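Local coordinates for beta-lactamase OXA-2 (Salmonella typhimurium, PDB 1K38), which hydrolyses beta-lactam antibiotics such as oxacillin, opening the lactam ring by a serine-based mechanism and so conferring drug resistance, at residues 164-167 with 168-171; 177-181 with 182-186; 224-227 with 228-232. One frame throughout, in Å; residues are numbered along the deposited sequence.

Contact 1 (164-167 with 168-171)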
loop_
_atom_site.group_PDB
_atom_site.type_symbol
_atom_site.label_atom_id
_atom_site.label_comp_id
_atom_site.label_asym_id
_atom_site.label_seq_id
_atom_site.Cartn_x
_atom_site.Cartn_y
_atom_site.Cartn_z
ATOM N N PHE A 164 -2.907 18.878 -2.694
ATOM C CA PHE A 164 -1.807 18.329 -3.479
ATOM C C PHE A 164 -2.417 17.345 -4.467
ATOM O O PHE A 164 -3.538 16.884 -4.265
ATOM C CB PHE A 164 -0.822 17.577 -2.578
ATOM C CG PHE A 164 -0.069 18.461 -1.630
ATOM C CD1 PHE A 164 1.038 19.181 -2.061
ATOM C CD2 PHE A 164 -0.486 18.598 -0.311
ATOM C CE1 PHE A 164 1.719 20.030 -1.191
ATOM C CE2 PHE A 164 0.186 19.443 0.564
ATOM C CZ PHE A 164 1.290 20.160 0.123
ATOM N N ARG A 165 -1.686 17.034 -5.532
ATOM C CA ARG A 165 -2.168 16.075 -6.523
ATOM C C ARG A 165 -2.566 14.797 -5.801
ATOM O O ARG A 165 -1.840 14.330 -4.920
ATOM C CB ARG A 165 -1.067 15.726 -7.529
ATOM C CG ARG A 165 -0.606 16.867 -8.414
ATOM C CD ARG A 165 0.550 16.409 -9.292
ATOM N NE ARG A 165 1.047 17.471 -10.163
ATOM C CZ ARG A 165 0.976 17.445 -11.491
ATOM N NH1 ARG A 165 0.425 16.408 -12.108
ATOM N NH2 ARG A 165 1.455 18.460 -12.200
ATOM N N VAL A 166 -3.704 14.224 -6.174
ATOM C CA VAL A 166 -4.133 12.986 -5.541
ATOM C C VAL A 166 -3.070 11.903 -5.757
ATOM O O VAL A 166 -2.852 11.060 -4.882
ATOM C CB VAL A 166 -5.502 12.523 -6.084
ATOM C CG1 VAL A 166 -5.799 11.088 -5.640
ATOM C CG2 VAL A 166 -6.588 13.461 -5.572
ATOM N N GLU A 167 -2.392 11.924 -6.905
ATOM C CA GLU A 167 -1.358 10.922 -7.149
ATOM C C GLU A 167 -0.266 11.010 -6.079
ATOM O O GLU A 167 0.268 9.979 -5.645
ATOM C CB GLU A 167 -0.738 11.081 -8.550
ATOM C CG GLU A 167 -0.054 12.410 -8.828
ATOM C CD GLU A 167 0.810 12.361 -10.078
ATOM O OE1 GLU A 167 1.714 11.501 -10.140
ATOM O OE2 GLU A 167 0.593 13.187 -10.996
ATOM N N HIS A 168 0.052 12.230 -5.644
ATOM C CA HIS A 168 1.085 12.415 -4.625
ATOM C C HIS A 168 0.591 11.948 -3.262
ATOM O O HIS A 168 1.350 11.359 -2.486
ATOM C CB HIS A 168 1.512 13.882 -4.547
ATOM C CG HIS A 168 2.251 14.357 -5.757
ATOM N ND1 HIS A 168 2.854 13.494 -6.648
ATOM C CD2 HIS A 168 2.508 15.607 -6.211
ATOM C CE1 HIS A 168 3.449 14.194 -7.598
ATOM N NE2 HIS A 168 3.254 15.477 -7.356
ATOM N N GLN A 169 -0.676 12.213 -2.969
ATOM C CA GLN A 169 -1.250 11.775 -1.702
ATOM C C GLN A 169 -1.277 10.250 -1.662
ATOM O O GLN A 169 -0.991 9.646 -0.623
ATOM C CB GLN A 169 -2.659 12.351 -1.519
ATOM C CG GLN A 169 -2.681 13.871 -1.424
ATOM C CD GLN A 169 -4.071 14.422 -1.161
ATOM O OE1 GLN A 169 -4.608 14.293 -0.059
ATOM N NE2 GLN A 169 -4.666 15.036 -2.179
ATOM N N ARG A 170 -1.600 9.618 -2.788
ATOM C CA ARG A 170 -1.622 8.160 -2.825
ATOM C C ARG A 170 -0.217 7.580 -2.676
ATOM O O ARG A 170 -0.021 6.585 -1.975
ATOM C CB ARG A 170 -2.258 7.656 -4.120
ATOM C CG ARG A 170 -3.728 7.999 -4.235
ATOM C CD ARG A 170 -4.429 7.157 -5.297
ATOM N NE ARG A 170 -5.822 7.572 -5.443
ATOM C CZ ARG A 170 -6.769 7.386 -4.529
ATOM N NH1 ARG A 170 -6.494 6.768 -3.382
ATOM N NH2 ARG A 170 -7.988 7.868 -4.740
ATOM N N LEU A 171 0.766 8.196 -3.328
ATOM C CA LEU A 171 2.134 7.714 -3.214
ATOM C C LEU A 171 2.600 7.791 -1.763
ATOM O O LEU A 171 3.215 6.851 -1.254
ATOM C CB LEU A 171 3.079 8.526 -4.107
ATOM C CG LEU A 171 4.570 8.183 -3.982
ATOM C CD1 LEU A 171 4.775 6.679 -4.141
ATOM C CD2 LEU A 171 5.368 8.957 -5.038
HETATM O O HOH W 1 2.719 10.307 -8.084
#

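Contact 2 (177-181 with 182-186)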
loop_
_atom_site.group_PDB
_atom_site.type_symbol
_atom_site.label_atom_id
_atom_site.label_comp_id
_atom_site.label_asym_id
_atom_site.label_seq_id
_atom_site.Cartn_x
_atom_site.Cartn_y
_atom_site.Cartn_z
ATOM N N ILE A 177 3.164 2.421 4.303
ATOM C CA ILE A 177 2.815 1.049 4.669
ATOM C C ILE A 177 3.892 0.385 5.515
ATOM O O ILE A 177 5.058 0.314 5.120
ATOM C CB ILE A 177 2.543 0.189 3.424
ATOM C CG1 ILE A 177 1.321 0.739 2.678
ATOM C CG2 ILE A 177 2.297 -1.260 3.832
ATOM C CD1 ILE A 177 1.173 0.190 1.270
ATOM N N VAL A 178 3.478 -0.110 6.676
ATOM C CA VAL A 178 4.379 -0.776 7.610
ATOM C C VAL A 178 4.047 -2.257 7.759
ATOM O O VAL A 178 4.933 -3.079 7.999
ATOM C CB VAL A 178 4.310 -0.110 9.009
ATOM C CG1 VAL A 178 5.126 -0.908 10.021
ATOM C CG2 VAL A 178 4.834 1.317 8.924
ATOM N N GLU A 179 2.774 -2.595 7.605
ATOM C CA GLU A 179 2.334 -3.975 7.753
ATOM C C GLU A 179 0.939 -4.113 7.161
ATOM O O GLU A 179 0.201 -3.135 7.066
ATOM C CB GLU A 179 2.292 -4.334 9.245
ATOM C CG GLU A 179 2.432 -5.809 9.564
ATOM C CD GLU A 179 2.455 -6.064 11.061
ATOM O OE1 GLU A 179 3.088 -5.268 11.787
ATOM O OE2 GLU A 179 1.852 -7.060 11.509
ATOM N N ALA A 180 0.575 -5.325 6.763
ATOM C CA ALA A 180 -0.753 -5.552 6.212
ATOM C C ALA A 180 -1.127 -7.024 6.212
ATOM O O ALA A 180 -0.260 -7.899 6.179
ATOM C CB ALA A 180 -0.842 -5.001 4.793
ATOM N N GLY A 181 -2.434 -7.265 6.271
ATOM C CA GLY A 181 -2.981 -8.607 6.233
ATOM C C GLY A 181 -3.997 -8.599 5.106
ATOM O O GLY A 181 -4.126 -7.600 4.406
ATOM N N ARG A 182 -4.729 -9.693 4.928
ATOM C CA ARG A 182 -5.716 -9.765 3.859
ATOM C C ARG A 182 -6.793 -8.688 3.923
ATOM O O ARG A 182 -7.252 -8.205 2.884
ATOM C CB ARG A 182 -6.385 -11.145 3.847
ATOM C CG ARG A 182 -5.454 -12.284 3.474
ATOM C CD ARG A 182 -6.208 -13.605 3.414
ATOM N NE ARG A 182 -5.320 -14.726 3.127
ATOM C CZ ARG A 182 -4.708 -14.923 1.963
ATOM N NH1 ARG A 182 -4.884 -14.072 0.958
ATOM N NH2 ARG A 182 -3.905 -15.967 1.807
ATOM N N ASN A 183 -7.195 -8.303 5.133
ATOM C CA ASN A 183 -8.238 -7.295 5.276
ATOM C C ASN A 183 -7.862 -6.069 6.101
ATOM O O ASN A 183 -8.737 -5.339 6.563
ATOM C CB ASN A 183 -9.511 -7.924 5.860
ATOM C CG ASN A 183 -9.301 -8.499 7.243
ATOM O OD1 ASN A 183 -10.265 -8.815 7.946
ATOM N ND2 ASN A 183 -8.047 -8.650 7.642
ATOM N N TRP A 184 -6.569 -5.832 6.289
ATOM C CA TRP A 184 -6.144 -4.658 7.049
ATOM C C TRP A 184 -4.786 -4.133 6.590
ATOM O O TRP A 184 -3.921 -4.903 6.173
ATOM C CB TRP A 184 -6.106 -4.961 8.551
ATOM C CG TRP A 184 -5.149 -6.035 8.953
ATOM C CD1 TRP A 184 -5.366 -7.383 8.927
ATOM C CD2 TRP A 184 -3.814 -5.852 9.432
ATOM N NE1 TRP A 184 -4.248 -8.051 9.363
ATOM C CE2 TRP A 184 -3.279 -7.135 9.678
ATOM C CE3 TRP A 184 -3.016 -4.727 9.676
ATOM C CZ2 TRP A 184 -1.981 -7.326 10.158
ATOM C CZ3 TRP A 184 -1.725 -4.915 10.152
ATOM C CH2 TRP A 184 -1.219 -6.207 10.388
ATOM N N ILE A 185 -4.620 -2.815 6.658
ATOM C CA ILE A 185 -3.373 -2.174 6.256
ATOM C C ILE A 185 -2.954 -1.139 7.289
ATOM O O ILE A 185 -3.719 -0.235 7.624
ATOM C CB ILE A 185 -3.513 -1.464 4.882
ATOM C CG1 ILE A 185 -3.934 -2.478 3.814
ATOM C CG2 ILE A 185 -2.179 -0.828 4.479
ATOM C CD1 ILE A 185 -4.232 -1.864 2.458
ATOM N N LEU A 186 -1.734 -1.278 7.791
ATOM C CA LEU A 186 -1.202 -0.348 8.779
ATOM C C LEU A 186 -0.269 0.627 8.080
ATOM O O LEU A 186 0.722 0.213 7.473
ATOM C CB LEU A 186 -0.431 -1.108 9.869
ATOM C CG LEU A 186 0.352 -0.269 10.892
ATOM C CD1 LEU A 186 -0.602 0.578 11.732
ATOM C CD2 LEU A 186 1.157 -1.201 11.796
#

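Contact 3 (224-227 with 228-232). With FMT (formic acid), chain C.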
loop_
_atom_site.group_PDB
_atom_site.type_symbol
_atom_site.label_atom_id
_atom_site.label_comp_id
_atom_site.label_asym_id
_atom_site.label_seq_id
_atom_site.Cartn_x
_atom_site.Cartn_y
_atom_site.Cartn_z
ATOM N N ASP A 224 14.270 3.845 24.600
ATOM C CA ASP A 224 12.827 4.031 24.776
ATOM C C ASP A 224 12.045 3.962 23.468
ATOM O O ASP A 224 10.822 3.873 23.485
ATOM C CB ASP A 224 12.508 5.387 25.419
ATOM C CG ASP A 224 12.843 5.440 26.889
ATOM O OD1 ASP A 224 12.919 4.370 27.526
ATOM O OD2 ASP A 224 13.008 6.569 27.411
ATOM N N LEU A 225 12.744 3.995 22.340
ATOM C CA LEU A 225 12.066 4.001 21.050
ATOM C C LEU A 225 11.119 2.836 20.778
ATOM O O LEU A 225 10.086 3.025 20.139
ATOM C CB LEU A 225 13.095 4.131 19.923
ATOM C CG LEU A 225 13.929 5.419 20.031
ATOM C CD1 LEU A 225 14.791 5.574 18.800
ATOM C CD2 LEU A 225 13.013 6.632 20.190
ATOM N N PHE A 226 11.440 1.642 21.270
ATOM C CA PHE A 226 10.563 0.499 21.030
ATOM C C PHE A 226 9.189 0.698 21.668
ATOM O O PHE A 226 8.204 0.096 21.241
ATOM C CB PHE A 226 11.183 -0.797 21.576
ATOM C CG PHE A 226 11.055 -0.953 23.068
ATOM C CD1 PHE A 226 11.912 -0.276 23.935
ATOM C CD2 PHE A 226 10.056 -1.762 23.607
ATOM C CE1 PHE A 226 11.774 -0.405 25.319
ATOM C CE2 PHE A 226 9.911 -1.893 24.989
ATOM C CZ PHE A 226 10.773 -1.212 25.842
ATOM N N LYS A 227 9.128 1.544 22.691
ATOM C CA LYS A 227 7.885 1.801 23.408
ATOM C C LYS A 227 6.816 2.479 22.565
ATOM O O LYS A 227 5.627 2.358 22.854
ATOM C CB LYS A 227 8.166 2.653 24.648
ATOM C CG LYS A 227 9.169 2.026 25.600
ATOM C CD LYS A 227 9.446 2.946 26.767
ATOM C CE LYS A 227 10.453 2.331 27.723
ATOM N NZ LYS A 227 10.620 3.172 28.939
ATOM N N ARG A 228 7.238 3.204 21.535
ATOM C CA ARG A 228 6.290 3.900 20.674
ATOM C C ARG A 228 5.312 2.910 20.058
ATOM O O ARG A 228 4.096 3.031 20.233
ATOM C CB ARG A 228 7.042 4.665 19.585
ATOM C CG ARG A 228 7.947 5.765 20.136
ATOM C CD ARG A 228 8.785 6.397 19.042
ATOM N NE ARG A 228 9.627 5.404 18.372
ATOM C CZ ARG A 228 10.463 5.678 17.378
ATOM N NH1 ARG A 228 10.580 6.921 16.929
ATOM N NH2 ARG A 228 11.181 4.703 16.830
ATOM N N GLU A 229 5.837 1.919 19.347
ATOM C CA GLU A 229 4.976 0.912 18.739
ATOM C C GLU A 229 4.360 -0.037 19.765
ATOM O O GLU A 229 3.218 -0.476 19.606
ATOM C CB GLU A 229 5.749 0.096 17.696
ATOM C CG GLU A 229 5.928 0.804 16.363
ATOM C CD GLU A 229 6.300 -0.151 15.237
ATOM O OE1 GLU A 229 5.744 -1.271 15.193
ATOM O OE2 GLU A 229 7.134 0.224 14.386
ATOM N N ALA A 230 5.100 -0.351 20.824
ATOM C CA ALA A 230 4.583 -1.270 21.833
ATOM C C ALA A 230 3.291 -0.763 22.468
ATOM O O ALA A 230 2.320 -1.504 22.594
ATOM C CB ALA A 230 5.636 -1.519 22.907
ATOM N N ILE A 231 3.283 0.502 22.874
ATOM C CA ILE A 231 2.102 1.079 23.501
ATOM C C ILE A 231 0.933 1.183 22.522
ATOM O O ILE A 231 -0.183 0.774 22.835
ATOM C CB ILE A 231 2.425 2.470 24.093
ATOM C CG1 ILE A 231 3.484 2.314 25.190
ATOM C CG2 ILE A 231 1.160 3.115 24.657
ATOM C CD1 ILE A 231 4.089 3.620 25.668
ATOM N N VAL A 232 1.182 1.724 21.332
ATOM C CA VAL A 232 0.115 1.856 20.350
ATOM C C VAL A 232 -0.474 0.507 19.954
ATOM O O VAL A 232 -1.696 0.347 19.901
ATOM C CB VAL A 232 0.605 2.566 19.071
ATOM C CG1 VAL A 232 -0.514 2.588 18.032
ATOM C CG2 VAL A 232 1.037 3.985 19.401
HETATM C C FMT C . 12.562 8.137 14.162
HETATM O O1 FMT C . 12.590 7.102 15.263
HETATM O O2 FMT C . 12.060 7.539 12.832
HETATM O O HOH W 2 8.596 1.750 18.342
#

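Contact 1 (164-167 with 168-171)
The side chain of Arg165 runs beside the imidazole of His168 at the first turn of helix 166-175. Its CB sits over one face of the ring in a CH-pi contact, and CD reaches NE2 of His168 at 3.5 Å. Arginine suits this N-cap position on the surface because its methylenes can cover the ring while the guanidinium travels on to the carboxylate of Glu167, a weak salt bridge of 3.4 Å from NH1 to OE2. Glu167 CG stands between the backbone N and the carbonyl carbon (chi1 61°), close to His168 N and its ring, and from there OE2 comes within reach of Arg165 NH1. A water that donates to Glu167 OE1 also makes a weak hydrogen bond to His168 ND1, at 3.5 Å. The carbonyl of Arg165 receives Gln169 N at 3.1 Å, and Val166 O takes Arg170 N at 2.8 Å. Gln169 ties the turn to the preceding loop: NE2 gives a weak bond to Phe164 O, while OE1 accepts from Leu162 N. Val166 CG1 lies alongside the Arg170 chain, 3.5 Å from NE, and Arg170 continues to a salt bridge with Glu70 of the second subunit. Phe164, His168 and Leu171 pack on helix 56-64.

Contact 2 (177-181 with 182-186)
A tight beta hairpin joins strand 177-181 to strand 184-192, and its two arms run antiparallel with a classic beta bulge, in which Val178 and Glu179 both face Leu186. The carbonyl O of Leu186 takes a nearly straight bond from Val178 N at 2.9 Å and a weak one from Glu179 N at 3.5 Å. Leu186 N returns a bond to Glu179 O at 2.8 Å. Nearer the turn, Gly181 N donates to Trp184 O, also at 2.8 Å.

The indole of Trp184 folds back over the strand. Its CG lies between the backbone N and carbonyl carbon (chi1 62°), which lays one ring face on Gly181, whose CA is 3.8 Å from the centroid of the five-membered ring. Glycine suits this place because a CB would collide with Trp184 NE1. At the indole edge the extended Glu179 chain brings OE2 to 3.4 Å from Trp184 CH2, the carboxylate turned 66° from the ring plane; its OE1 is engaged in a salt bridge with Arg233. Trp184 is also stacked with Trp205. Across the non-hydrogen-bonded pair, the small Ala180 leaves its CB 4.1 Å from Ile185 CG1; this face meets Ala180 and Arg93 of the second subunit, to which the Ala180 backbone is hydrogen-bonded.

The contact therefore combines two chemistries: apolar side chains suited to burial against the partner subunit, and a carboxylate held by an arginine while its other oxygen lies beside the ring's C-H edge, where the partial positive charge would probably be mildly attractive.

Contact 3 (224-227 with 228-232)
Arg228 bends back over the start of helix 226-238 and grips the carbonyl of Leu225 with its side chain. The bend is at chi3 (-59°); beyond the extended first part of the chain it turns NE toward Leu225 O, at 3.0 Å, with the acceptor tilted from the guanidinium plane. Arg228 N donates to the same oxygen at 3.2 Å from above the carbonyl plane, and a water gives it a further bond while accepting from Glu229 N. The water thus bridges Leu225 O to Glu229 N, which stand 4.5 Å apart.

Leu225 is matched to the arginine: CG anti to its carbonyl carbon (chi1 -59°) carries the branch alongside, so that CD2 lies over the centre of one guanidinium face, 3.9 Å from CZ. A leucine here supplies an apolar cover for the flat cation while the guanidinium edge stays available for polar partners. There NH1 donates to formic acid O1 at 2.6 Å and NH2 adds a weak bond; NH1 also donates to Gly191 O.

The Lys227 chain is extended from CG to NZ, and NZ meets Asp224 OD1 from above the carboxylate plane in a 3.0 Å salt bridge. Asp224 OD2 accepts from Asn220 N, so the aspartate joins the helix start to the preceding loop. Regular helix bonds follow, Ala230 N to Phe226 O and Ile231 N to Lys227 O.

The formic acid, probably from the crystallisation liquor, is also bound by Ser99 OG and Thr190 OG1. With Thr190 and Gly191 assigned to substrate binding by similarity, an arginine holding a small carboxylic acid is consistent with the substrate-carboxylate pocket of class D beta-lactamases.

In the fold
The three contacts come in series along the chain, all within the penicillin-binding transpeptidase-type domain. Contact 1 opens helix 166-175, which leads directly into strand 177-181 of contact 2; their centres are 20 Å apart and their nearest atoms about 7 Å. Contact 2 forms the hairpin at the edge of this chain's seven-stranded mixed sheet, where Ala180 makes backbone hydrogen bonds to the second subunit. Contact 3 begins helix 226-238, which packs on that sheet, its nearest atoms about 5 Å from contact 2. Contacts 1 and 3 lie on opposite sides of the chain's centre, 29 Å between centres. Contacts 1 and 2 pack on the second subunit; contact 3 reaches it through Glu229 and also borders the substrate site.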